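Local atomic coordinates of envelope glycoprotein (Bourbon virus, PDB entry 5ZKX), a protein that probably mediates entry of the virus into host cells by fusing the viral and cellular membranes, and is captured here in its trimeric postfusion form. Residues 30-35 against 204-209; 41-46 against 190-195; 54-59 against 125-130. One frame throughout, in Å; residues are numbered along the deposited sequence.

The centres of contacts 1 and 2 lie about 31 Å apart in an elongated chain, those of contacts 1 and 3 about 68 Å. Contacts 2 and 3 draw on the same strand, 44-58, contact 2 at its start and contact 3 at its end, whereas contact 1 belongs to a different sheet. Contact 2 is the most buried, an aromatic-aliphatic strand pair. Contact 1, partly buried, is also hydrogen-bonded through its backbones, though more twisted, and carries lysines and a disulfide cysteine. In contact 3, also partly buried, serine and asparagine side chains and a water replace the backbone ladder. Contacts 1 and 3 touch a second subunit, contact 3 through hydrogen bonds; contact 2 touches none.

Contact 1: 30-35 against 204-209; sequences IKVTKT and KFIPCF
Lys31 lays its aliphatic chain obliquely across the ring of Phe205, its partner in a non-hydrogen-bonded antiparallel pair. With CG anti to the backbone N (chi1 -167°) and the rest extended, CB lies 3.6 Å from Phe205 CE2, and CG makes an off-centre CH-pi contact 4.2 Å from the ring centroid. The ammonium group continues past the ring. On the other face, Ile30 CD1 meets Cys208 SG at 3.6 Å, and CG2 of Val32 approaches CG2 of Ile206, their side chains crossing at about a right angle. Farther along this face the Lys34 and Lys204 chains converge, CD to CD 3.7 Å apart. Lys34 is extended, whereas Lys204 bends at chi3 (-61°), and their NZ atoms end 4.1 Å from each other.

Four backbone hydrogen bonds join the strands, two between Ile30 and Ile206 and two between Val32 and Lys204. In their sheet, 26-36 and 200-210 are neighbours, with 256-260 and 234-238 on their outer sides. Cys208 is bonded to Cys236 of strand 234-238, tying a third strand to the pair.

Asp238 explains the lysine pair: each ammonium forms a salt bridge to one of its carboxylate oxygens. The shared anion probably offsets the repulsion between the two charges, so that this end of the face is electrostatically linked while the Ile30 end is apolar and disulfide-bonded.

Contact 2: 41-46 against 190-195; sequences GKNFII and YLYSPK
The Phe44 ring reaches over the opposing strand: in its plane, at the edge, lies CA of Tyr192, while Leu191 O comes in at a slant, 3.2 Å from Phe44 CD1. Phe44 CD1 in turn sits at the edge of the Tyr192 ring. At its far end Phe44 meets Tyr190, with CZ 3.7 Å from Tyr190 CB; the trans chi1 of Phe44 (-160°) swings the ring there. Ile46 CG2 also touches the Tyr190 ring, at 3.7 Å from CE1. The Asn43 amide runs alongside Tyr192, the two planes 66° apart and Asn43 CG 3.6 Å from CE2 of the ring.

Beneath these rings the backbones are antiparallel. Ile45 and Leu191 form the hydrogen-bonded pair, and Ser193 N adds a nearly straight bond to Asn43 O (2.8 Å, 168°). The Asn43 amide itself is fixed by Asp39 and by Leu150 N.

Asn43 and Phe44 together face Thr148, a classic beta bulge where strand 44-58 meets strand 134-148. The sheet is sandwiched between helices here: Ile45 and Leu191 pack on Leu82 of helix 79-88, while on the aromatic face Ile46 and Tyr190 touch Val427 of helix 422-437, with Trp183 of strand 182-185 stacked on Tyr190.

Contact 3: 54-59 against 125-130; sequences SYCYNG and KRSNNN
Asn129 reaches in to the strand at Tyr57, and this is the close-fitting end of the contact. Its side chain sets off beside the carbonyl carbon (chi1 -165°), which sends the amide over Cys56 CB, with OD1 3.2 Å from that carbon. ND2 donates to Tyr57 O at 2.9 Å, but from above the carbonyl plane, 66° out of it, although the oxygen lies in the plane of the Asn129 amide. Next to it, Asn58 CB packs 3.4 Å from Asn129 O.

Toward the other end, apart from one hydroxyl bond, Ser127 OG donating to Ser54 OG (2.9 Å), the backbones stand apart, with a water between them that donates to Ser54 O and accepts a long 3.3 Å bond from Asn128 N. Cys56 SG, bonded to Cys68, lies 3.6 Å from Ser127 OG. Asn128 ND2 is bonded to Asn130 OD1, linking two side chains of its own segment.

Ser54 OG is also bonded to Asn70. With parallel directions but no backbone ladder between them, the two segments rely on polar side chains and a water, and the side-chain amides of Asn58 and Asn130 extend this polar bonding to the backbone oxygens of Ser61 and Gly64 of a neighbouring subunit.

Contact 1: 30-35 against 204-209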
loop_
_atom_site.group_PDB
_atom_site.type_symbol
_atom_site.label_atom_id
_atom_site.label_comp_id
_atom_site.label_asym_id
_atom_site.label_seq_id
_atom_site.Cartn_x
_atom_site.Cartn_y
_atom_site.Cartn_z
ATOM N N ILE A 30 26.043 8.345 10.676
ATOM C CA ILE A 30 26.912 7.404 9.980
ATOM C C ILE A 30 27.395 8.038 8.682
ATOM O O ILE A 30 26.589 8.438 7.834
ATOM C CB ILE A 30 26.191 6.075 9.721
ATOM C CG1 ILE A 30 25.850 5.404 11.054
ATOM C CG2 ILE A 30 27.050 5.161 8.863
ATOM C CD1 ILE A 30 25.341 3.988 10.920
ATOM N N LYS A 31 28.713 8.131 8.529
ATOM C CA LYS A 31 29.318 8.733 7.348
ATOM C C LYS A 31 29.355 7.707 6.222
ATOM O O LYS A 31 29.952 6.636 6.371
ATOM C CB LYS A 31 30.722 9.231 7.680
ATOM C CG LYS A 31 31.339 10.151 6.649
ATOM C CD LYS A 31 32.774 10.466 7.025
ATOM C CE LYS A 31 33.363 11.557 6.147
ATOM N NZ LYS A 31 34.788 11.821 6.495
ATOM N N VAL A 32 28.715 8.031 5.097
ATOM C CA VAL A 32 28.556 7.099 3.990
ATOM C C VAL A 32 28.870 7.806 2.678
ATOM O O VAL A 32 28.783 9.032 2.564
ATOM C CB VAL A 32 27.130 6.497 3.929
ATOM C CG1 VAL A 32 26.803 5.735 5.201
ATOM C CG2 VAL A 32 26.099 7.592 3.681
ATOM N N THR A 33 29.246 7.010 1.685
ATOM C CA THR A 33 29.234 7.448 0.297
ATOM C C THR A 33 27.905 7.020 -0.314
ATOM O O THR A 33 27.543 5.839 -0.260
ATOM C CB THR A 33 30.413 6.863 -0.479
ATOM O OG1 THR A 33 31.601 7.601 -0.165
ATOM C CG2 THR A 33 30.161 6.946 -1.975
ATOM N N LYS A 34 27.171 7.976 -0.871
ATOM C CA LYS A 34 25.827 7.739 -1.380
ATOM C C LYS A 34 25.851 7.841 -2.899
ATOM O O LYS A 34 26.196 8.893 -3.448
ATOM C CB LYS A 34 24.836 8.735 -0.779
ATOM C CG LYS A 34 23.400 8.541 -1.223
ATOM C CD LYS A 34 22.553 9.729 -0.813
ATOM C CE LYS A 34 21.180 9.685 -1.454
ATOM N NZ LYS A 34 20.328 10.819 -0.996
ATOM N N THR A 35 25.490 6.750 -3.570
ATOM C CA THR A 35 25.511 6.670 -5.025
ATOM C C THR A 35 24.094 6.790 -5.571
ATOM O O THR A 35 23.200 6.053 -5.146
ATOM C CB THR A 35 26.135 5.351 -5.482
ATOM O OG1 THR A 35 27.346 5.117 -4.754
ATOM C CG2 THR A 35 26.438 5.389 -6.973
ATOM N N LYS A 204 28.042 11.979 2.739
ATOM C CA LYS A 204 27.102 12.610 3.653
ATOM C C LYS A 204 26.965 11.743 4.896
ATOM O O LYS A 204 27.390 10.586 4.923
ATOM C CB LYS A 204 25.742 12.836 2.982
ATOM C CG LYS A 204 24.969 11.561 2.687
ATOM C CD LYS A 204 23.644 11.868 2.017
ATOM C CE LYS A 204 22.762 12.730 2.906
ATOM N NZ LYS A 204 21.422 12.977 2.300
ATOM N N PHE A 205 26.379 12.334 5.934
ATOM C CA PHE A 205 26.034 11.635 7.165
ATOM C C PHE A 205 24.541 11.349 7.157
ATOM O O PHE A 205 23.737 12.242 6.874
ATOM C CB PHE A 205 26.387 12.465 8.403
ATOM C CG PHE A 205 27.838 12.822 8.508
ATOM C CD1 PHE A 205 28.332 13.965 7.900
ATOM C CD2 PHE A 205 28.709 12.023 9.229
ATOM C CE1 PHE A 205 29.671 14.295 7.999
ATOM C CE2 PHE A 205 30.046 12.347 9.333
ATOM C CZ PHE A 205 30.529 13.484 8.718
ATOM N N ILE A 206 24.171 10.112 7.469
ATOM C CA ILE A 206 22.756 9.775 7.596
ATOM C C ILE A 206 22.464 9.443 9.055
ATOM O O ILE A 206 23.294 8.818 9.730
ATOM C CB ILE A 206 22.360 8.623 6.655
ATOM C CG1 ILE A 206 23.080 7.328 7.034
ATOM C CG2 ILE A 206 22.650 8.993 5.205
ATOM C CD1 ILE A 206 22.492 6.105 6.391
ATOM N N PRO A 207 21.321 9.862 9.592
ATOM C CA PRO A 207 21.003 9.542 10.988
ATOM C C PRO A 207 20.489 8.118 11.132
ATOM O O PRO A 207 19.739 7.615 10.293
ATOM C CB PRO A 207 19.916 10.565 11.339
ATOM C CG PRO A 207 19.255 10.861 10.027
ATOM C CD PRO A 207 20.340 10.783 8.991
ATOM N N CYS A 208 20.904 7.466 12.215
ATOM C CA CYS A 208 20.538 6.082 12.471
ATOM C C CYS A 208 20.304 5.881 13.960
ATOM O O CYS A 208 20.675 6.716 14.788
ATOM C CB CYS A 208 21.622 5.103 11.981
ATOM S SG CYS A 208 22.050 5.244 10.230
ATOM N N PHE A 209 19.671 4.757 14.288
ATOM C CA PHE A 209 19.498 4.306 15.664
ATOM C C PHE A 209 20.124 2.926 15.791
ATOM O O PHE A 209 19.707 1.987 15.105
ATOM C CB PHE A 209 18.021 4.273 16.057
ATOM C CG PHE A 209 17.404 5.633 16.198
ATOM C CD1 PHE A 209 17.610 6.383 17.340
ATOM C CD2 PHE A 209 16.627 6.165 15.186
ATOM C CE1 PHE A 209 17.052 7.636 17.468
ATOM C CE2 PHE A 209 16.063 7.418 15.313
ATOM C CZ PHE A 209 16.281 8.154 16.453
#

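Contact 2: 41-46 against 190-195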
loop_
_atom_site.group_PDB
_atom_site.type_symbol
_atom_site.label_atom_id
_atom_site.label_comp_id
_atom_site.label_asym_id
_atom_site.label_seq_id
_atom_site.Cartn_x
_atom_site.Cartn_y
_atom_site.Cartn_z
ATOM N N GLY A 41 13.651 15.200 -15.851
ATOM C CA GLY A 41 13.039 15.689 -17.071
ATOM C C GLY A 41 12.585 14.555 -17.976
ATOM O O GLY A 41 12.708 13.371 -17.660
ATOM N N LYS A 42 12.038 14.954 -19.124
ATOM C CA LYS A 42 11.630 14.012 -20.165
ATOM C C LYS A 42 12.886 13.523 -20.874
ATOM O O LYS A 42 13.455 14.223 -21.714
ATOM C CB LYS A 42 10.660 14.668 -21.140
ATOM C CG LYS A 42 9.215 14.691 -20.668
ATOM C CD LYS A 42 8.320 15.340 -21.708
ATOM C CE LYS A 42 6.872 15.368 -21.257
ATOM N NZ LYS A 42 6.642 14.458 -20.108
ATOM N N ASN A 43 13.319 12.312 -20.535
ATOM C CA ASN A 43 14.579 11.762 -21.018
ATOM C C ASN A 43 14.397 10.432 -21.734
ATOM O O ASN A 43 15.391 9.798 -22.102
ATOM C CB ASN A 43 15.552 11.592 -19.849
ATOM C CG ASN A 43 14.903 10.924 -18.648
ATOM O OD1 ASN A 43 13.921 10.193 -18.783
ATOM N ND2 ASN A 43 15.447 11.178 -17.465
ATOM N N PHE A 44 13.159 9.994 -21.936
ATOM C CA PHE A 44 12.860 8.678 -22.481
ATOM C C PHE A 44 11.845 8.824 -23.603
ATOM O O PHE A 44 10.790 9.439 -23.413
ATOM C CB PHE A 44 12.314 7.753 -21.390
ATOM C CG PHE A 44 12.411 6.295 -21.721
ATOM C CD1 PHE A 44 13.565 5.769 -22.267
ATOM C CD2 PHE A 44 11.354 5.443 -21.460
ATOM C CE1 PHE A 44 13.658 4.427 -22.560
ATOM C CE2 PHE A 44 11.444 4.098 -21.751
ATOM C CZ PHE A 44 12.597 3.591 -22.302
ATOM N N ILE A 45 12.164 8.262 -24.766
ATOM C CA ILE A 45 11.277 8.279 -25.922
ATOM C C ILE A 45 10.964 6.843 -26.306
ATOM O O ILE A 45 11.873 6.010 -26.419
ATOM C CB ILE A 45 11.892 9.042 -27.109
ATOM C CG1 ILE A 45 12.442 10.394 -26.650
ATOM C CG2 ILE A 45 10.850 9.247 -28.198
ATOM C CD1 ILE A 45 12.913 11.275 -27.787
ATOM N N ILE A 46 9.681 6.550 -26.489
ATOM C CA ILE A 46 9.218 5.236 -26.912
ATOM C C ILE A 46 8.426 5.410 -28.196
ATOM O O ILE A 46 7.515 6.245 -28.259
ATOM C CB ILE A 46 8.359 4.549 -25.834
ATOM C CG1 ILE A 46 9.097 4.518 -24.498
ATOM C CG2 ILE A 46 7.997 3.136 -26.265
ATOM C CD1 ILE A 46 8.352 3.765 -23.422
ATOM N N TYR A 190 13.161 2.049 -27.960
ATOM C CA TYR A 190 13.320 2.830 -26.744
ATOM C C TYR A 190 14.634 3.590 -26.796
ATOM O O TYR A 190 15.682 3.007 -27.093
ATOM C CB TYR A 190 13.284 1.937 -25.508
ATOM C CG TYR A 190 12.120 0.976 -25.463
ATOM C CD1 TYR A 190 10.970 1.287 -24.758
ATOM C CD2 TYR A 190 12.180 -0.249 -26.112
ATOM C CE1 TYR A 190 9.910 0.412 -24.706
ATOM C CE2 TYR A 190 11.127 -1.130 -26.066
ATOM C CZ TYR A 190 9.992 -0.794 -25.362
ATOM O OH TYR A 190 8.935 -1.672 -25.309
ATOM N N LEU A 191 14.575 4.886 -26.500
ATOM C CA LEU A 191 15.755 5.735 -26.430
ATOM C C LEU A 191 15.741 6.509 -25.121
ATOM O O LEU A 191 14.766 7.206 -24.815
ATOM C CB LEU A 191 15.812 6.702 -27.612
ATOM C CG LEU A 191 17.000 7.660 -27.611
ATOM C CD1 LEU A 191 18.290 6.915 -27.926
ATOM C CD2 LEU A 191 16.766 8.793 -28.596
ATOM N N TYR A 192 16.821 6.388 -24.355
ATOM C CA TYR A 192 16.974 7.071 -23.076
ATOM C C TYR A 192 18.188 7.984 -23.163
ATOM O O TYR A 192 19.312 7.510 -23.363
ATOM C CB TYR A 192 17.125 6.059 -21.940
ATOM C CG TYR A 192 17.477 6.657 -20.601
ATOM C CD1 TYR A 192 18.730 6.459 -20.044
ATOM C CD2 TYR A 192 16.554 7.406 -19.887
ATOM C CE1 TYR A 192 19.059 6.994 -18.821
ATOM C CE2 TYR A 192 16.874 7.945 -18.659
ATOM C CZ TYR A 192 18.130 7.736 -18.131
ATOM O OH TYR A 192 18.467 8.266 -16.908
ATOM N N SER A 193 17.962 9.288 -23.015
ATOM C CA SER A 193 18.999 10.297 -23.216
ATOM C C SER A 193 19.123 11.160 -21.967
ATOM O O SER A 193 18.415 12.164 -21.819
ATOM C CB SER A 193 18.696 11.157 -24.443
ATOM O OG SER A 193 18.466 10.355 -25.589
ATOM N N PRO A 194 20.018 10.803 -21.051
ATOM C CA PRO A 194 20.236 11.621 -19.857
ATOM C C PRO A 194 21.237 12.742 -20.107
ATOM O O PRO A 194 22.060 12.693 -21.026
ATOM C CB PRO A 194 20.793 10.608 -18.851
ATOM C CG PRO A 194 21.561 9.654 -19.706
ATOM C CD PRO A 194 20.822 9.568 -21.028
ATOM N N LYS A 195 21.151 13.767 -19.255
ATOM C CA LYS A 195 22.061 14.904 -19.371
ATOM C C LYS A 195 23.502 14.472 -19.135
ATOM O O LYS A 195 24.393 14.771 -19.939
ATOM C CB LYS A 195 21.660 16.007 -18.391
ATOM C CG LYS A 195 20.159 16.175 -18.225
ATOM C CD LYS A 195 19.680 17.495 -18.806
ATOM C CE LYS A 195 18.167 17.628 -18.690
ATOM N NZ LYS A 195 17.674 17.260 -17.330
#

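Contact 3: 54-59 against 125-130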
loop_
_atom_site.group_PDB
_atom_site.type_symbol
_atom_site.label_atom_id
_atom_site.label_comp_id
_atom_site.label_asym_id
_atom_site.label_seq_id
_atom_site.Cartn_x
_atom_site.Cartn_y
_atom_site.Cartn_z
ATOM N N SER A 54 -1.972 -7.779 -46.419
ATOM C CA SER A 54 -2.797 -8.875 -46.924
ATOM C C SER A 54 -2.635 -8.935 -48.439
ATOM O O SER A 54 -3.249 -8.150 -49.168
ATOM C CB SER A 54 -4.260 -8.701 -46.534
ATOM O OG SER A 54 -4.976 -9.907 -46.750
ATOM N N TYR A 55 -1.813 -9.869 -48.905
ATOM C CA TYR A 55 -1.544 -10.075 -50.322
ATOM C C TYR A 55 -2.268 -11.344 -50.755
ATOM O O TYR A 55 -1.837 -12.454 -50.423
ATOM C CB TYR A 55 -0.043 -10.181 -50.571
ATOM C CG TYR A 55 0.362 -10.133 -52.025
ATOM C CD1 TYR A 55 0.226 -8.964 -52.765
ATOM C CD2 TYR A 55 0.899 -11.248 -52.654
ATOM C CE1 TYR A 55 0.605 -8.909 -54.089
ATOM C CE2 TYR A 55 1.280 -11.203 -53.981
ATOM C CZ TYR A 55 1.130 -10.029 -54.693
ATOM O OH TYR A 55 1.508 -9.972 -56.015
ATOM N N CYS A 56 -3.360 -11.183 -51.491
ATOM C CA CYS A 56 -4.187 -12.301 -51.911
ATOM C C CYS A 56 -4.130 -12.478 -53.423
ATOM O O CYS A 56 -3.835 -11.544 -54.173
ATOM C CB CYS A 56 -5.636 -12.099 -51.460
ATOM S SG CYS A 56 -5.825 -11.769 -49.695
ATOM N N TYR A 57 -4.411 -13.705 -53.860
ATOM C CA TYR A 57 -4.563 -14.029 -55.273
ATOM C C TYR A 57 -5.839 -14.837 -55.458
ATOM O O TYR A 57 -6.101 -15.777 -54.701
ATOM C CB TYR A 57 -3.365 -14.818 -55.814
ATOM C CG TYR A 57 -3.496 -15.153 -57.287
ATOM C CD1 TYR A 57 -3.419 -14.158 -58.254
ATOM C CD2 TYR A 57 -3.709 -16.460 -57.709
ATOM C CE1 TYR A 57 -3.543 -14.456 -59.600
ATOM C CE2 TYR A 57 -3.836 -16.767 -59.055
ATOM C CZ TYR A 57 -3.753 -15.762 -59.994
ATOM O OH TYR A 57 -3.876 -16.062 -61.331
ATOM N N ASN A 58 -6.633 -14.464 -56.456
ATOM C CA ASN A 58 -7.866 -15.169 -56.791
ATOM C C ASN A 58 -7.706 -15.753 -58.188
ATOM O O ASN A 58 -7.866 -15.044 -59.186
ATOM C CB ASN A 58 -9.073 -14.244 -56.714
ATOM C CG ASN A 58 -10.366 -14.957 -57.035
ATOM O OD1 ASN A 58 -10.404 -16.184 -57.124
ATOM N ND2 ASN A 58 -11.435 -14.193 -57.215
ATOM N N GLY A 59 -7.385 -17.040 -58.256
ATOM C CA GLY A 59 -7.280 -17.727 -59.525
ATOM C C GLY A 59 -8.272 -18.865 -59.611
ATOM O O GLY A 59 -8.165 -19.735 -60.480
ATOM N N LYS A 125 -7.441 -4.099 -39.955
ATOM C CA LYS A 125 -7.181 -5.465 -40.405
ATOM C C LYS A 125 -8.180 -5.815 -41.504
ATOM O O LYS A 125 -9.187 -6.491 -41.285
ATOM C CB LYS A 125 -7.266 -6.429 -39.229
ATOM C CG LYS A 125 -6.931 -7.870 -39.559
ATOM C CD LYS A 125 -7.504 -8.795 -38.508
ATOM C CE LYS A 125 -7.114 -10.234 -38.765
ATOM N NZ LYS A 125 -7.729 -11.143 -37.755
ATOM N N ARG A 126 -7.886 -5.346 -42.717
ATOM C CA ARG A 126 -8.784 -5.500 -43.853
ATOM C C ARG A 126 -8.140 -6.357 -44.935
ATOM O O ARG A 126 -6.929 -6.292 -45.159
ATOM C CB ARG A 126 -9.184 -4.145 -44.438
ATOM C CG ARG A 126 -8.018 -3.327 -44.915
ATOM C CD ARG A 126 -8.453 -2.214 -45.844
ATOM N NE ARG A 126 -7.289 -1.496 -46.349
ATOM C CZ ARG A 126 -6.729 -0.459 -45.736
ATOM N NH1 ARG A 126 -7.231 -0.005 -44.594
ATOM N NH2 ARG A 126 -5.668 0.128 -46.270
ATOM N N SER A 127 -8.967 -7.161 -45.603
ATOM C CA SER A 127 -8.513 -8.068 -46.644
ATOM C C SER A 127 -9.660 -8.321 -47.608
ATOM O O SER A 127 -10.833 -8.235 -47.232
ATOM C CB SER A 127 -8.009 -9.392 -46.055
ATOM O OG SER A 127 -7.827 -10.371 -47.063
ATOM N N ASN A 128 -9.313 -8.625 -48.856
ATOM C CA ASN A 128 -10.302 -9.001 -49.855
ATOM C C ASN A 128 -9.592 -9.677 -51.019
ATOM O O ASN A 128 -8.473 -9.300 -51.374
ATOM C CB ASN A 128 -11.109 -7.790 -50.341
ATOM C CG ASN A 128 -10.279 -6.813 -51.138
ATOM O OD1 ASN A 128 -9.419 -6.120 -50.596
ATOM N ND2 ASN A 128 -10.539 -6.743 -52.436
ATOM N N ASN A 129 -10.245 -10.685 -51.592
ATOM C CA ASN A 129 -9.674 -11.498 -52.665
ATOM C C ASN A 129 -10.708 -11.708 -53.770
ATOM O O ASN A 129 -10.949 -12.826 -54.228
ATOM C CB ASN A 129 -9.172 -12.828 -52.108
ATOM C CG ASN A 129 -8.267 -13.558 -53.071
ATOM O OD1 ASN A 129 -7.561 -12.942 -53.866
ATOM N ND2 ASN A 129 -8.282 -14.881 -53.005
ATOM N N ASN A 130 -11.343 -10.620 -54.208
ATOM C CA ASN A 130 -12.502 -10.690 -55.091
ATOM C C ASN A 130 -12.196 -10.222 -56.514
ATOM O O ASN A 130 -13.087 -9.730 -57.212
ATOM C CB ASN A 130 -13.651 -9.869 -54.511
ATOM C CG ASN A 130 -13.313 -8.396 -54.412
ATOM O OD1 ASN A 130 -12.178 -8.031 -54.110
ATOM N ND2 ASN A 130 -14.294 -7.543 -54.676
HETATM O O HOH W 1 -6.136 -8.204 -49.481
#